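Local coordinates for protein neurotrypsin (Mus musculus, PDB 6H8M) that is a secreted, multidomain serine protease of the brain with a role in neuronal plasticity, present here as its third scavenger receptor cysteine-rich domain, at residues G34-D37 against K38-A41. Numbering follows the deposited sequence.
Sequences GWTD and KHAA
T36 and H39 meet at the start of helix 37-46 through the imidazole, which is bonded to both the amide and the hydroxyl of T36. The amide of T36 donates to the ring: T36 N lies 3.0 Å from H39 ND1 with an N-H...N angle of 157°, although the amide nitrogen stands well out of the ring plane. T36 OG1 is also hydrogen-bonded to H39 ND1, at 3.3 Å. The same hydroxyl oxygen accepts from K38 N, likewise at 3.3 Å; it is placed there by chi1 of 71°, which sets it between the backbone N and the carbonyl carbon of T36. T36, at the N-cap, and H39 form a capping box, in which the T36 hydroxyl takes K38 N and the H39 imidazole takes T36 N. Regular helical bonding follows at once, with A40 N donating to T36 O and A41 N donating to D37 O at 2.8 Å.

Nonpolar contact comes from W35. H39 CB sits over one face of the indole, 3.4 Å from the centroid of its six-membered ring and only 10° off the normal, a close CH-pi contact. A second one runs the other way, with W35 CA over the imidazole face at 4.1 Å from its centroid. The two rings themselves meet obliquely.

Partners beyond the turn tie it into the scavenger receptor cysteine-rich fold: H39 NE2 is bonded to V73 O of strand 68-74 and D37 OD1 to A55 N of strand 53-56. W35 NE1 reaches G102 O, while the indole also touches A55 and V103, on the two strands of the small antiparallel sheet.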
loop_
_atom_site.group_PDB
_atom_site.type_symbol
_atom_site.label_atom_id
_atom_site.label_comp_id
_atom_site.label_asym_id
_atom_site.label_seq_id
_atom_site.Cartn_x
_atom_site.Cartn_y
_atom_site.Cartn_z
ATOM N N GLY A 34 -5.211 9.354 -2.347
ATOM C CA GLY A 34 -5.265 8.831 -3.708
ATOM C C GLY A 34 -5.179 7.300 -3.797
ATOM O O GLY A 34 -5.019 6.809 -4.900
ATOM N N TRP A 35 -5.228 6.557 -2.670
ATOM C CA TRP A 35 -5.055 5.123 -2.673
ATOM C C TRP A 35 -6.410 4.466 -3.013
ATOM O O TRP A 35 -7.401 4.787 -2.380
ATOM C CB TRP A 35 -4.512 4.640 -1.300
ATOM C CG TRP A 35 -4.148 3.189 -1.185
ATOM C CD1 TRP A 35 -4.907 2.204 -0.591
ATOM C CD2 TRP A 35 -2.874 2.568 -1.494
ATOM N NE1 TRP A 35 -4.208 1.032 -0.632
ATOM C CE2 TRP A 35 -2.975 1.217 -1.161
ATOM C CE3 TRP A 35 -1.702 3.043 -2.080
ATOM C CZ2 TRP A 35 -1.925 0.318 -1.332
ATOM C CZ3 TRP A 35 -0.677 2.156 -2.279
ATOM C CH2 TRP A 35 -0.799 0.804 -1.961
ATOM N N THR A 36 -6.422 3.627 -4.046
ATOM C CA THR A 36 -7.679 3.006 -4.527
ATOM C C THR A 36 -7.447 1.521 -4.792
ATOM O O THR A 36 -6.356 1.019 -4.478
ATOM C CB THR A 36 -8.154 3.677 -5.821
ATOM O OG1 THR A 36 -7.261 3.293 -6.865
ATOM C CG2 THR A 36 -8.199 5.185 -5.720
ATOM N N ASP A 37 -8.440 0.869 -5.400
ATOM C CA ASP A 37 -8.381 -0.573 -5.764
ATOM C C ASP A 37 -7.243 -0.826 -6.767
ATOM O O ASP A 37 -6.710 -1.945 -6.757
ATOM C CB ASP A 37 -9.755 -1.118 -6.164
ATOM C CG ASP A 37 -10.743 -1.150 -5.010
ATOM O OD1 ASP A 37 -10.348 -0.792 -3.886
ATOM O OD2 ASP A 37 -11.901 -1.531 -5.245
ATOM N N LYS A 38 -6.943 0.133 -7.652
ATOM C CA LYS A 38 -5.820 -0.021 -8.612
ATOM C C LYS A 38 -4.514 -0.201 -7.821
ATOM O O LYS A 38 -3.753 -1.111 -8.177
ATOM C CB LYS A 38 -5.755 1.204 -9.528
ATOM C CG LYS A 38 -7.008 1.464 -10.353
ATOM C CD LYS A 38 -6.865 2.634 -11.302
ATOM C CE LYS A 38 -8.006 2.751 -12.291
ATOM N NZ LYS A 38 -9.232 3.295 -11.661
ATOM N N HIS A 39 -4.279 0.601 -6.772
ATOM C CA HIS A 39 -3.108 0.392 -5.947
ATOM C C HIS A 39 -3.103 -0.980 -5.304
ATOM O O HIS A 39 -2.053 -1.669 -5.245
ATOM C CB HIS A 39 -2.989 1.522 -4.910
ATOM C CG HIS A 39 -2.955 2.875 -5.531
ATOM N ND1 HIS A 39 -4.098 3.529 -5.960
ATOM C CD2 HIS A 39 -1.926 3.704 -5.780
ATOM C CE1 HIS A 39 -3.767 4.666 -6.574
ATOM N NE2 HIS A 39 -2.431 4.827 -6.440
ATOM N N ALA A 40 -4.246 -1.393 -4.768
ATOM C CA ALA A 40 -4.364 -2.659 -4.141
ATOM C C ALA A 40 -4.077 -3.800 -5.108
ATOM O O ALA A 40 -3.327 -4.754 -4.699
ATOM C CB ALA A 40 -5.735 -2.862 -3.538
ATOM N N ALA A 41 -4.508 -3.658 -6.365
ATOM C CA ALA A 41 -4.249 -4.685 -7.396
ATOM C C ALA A 41 -2.734 -4.844 -7.578
ATOM O O ALA A 41 -2.221 -5.998 -7.665
ATOM C CB ALA A 41 -4.967 -4.374 -8.721
#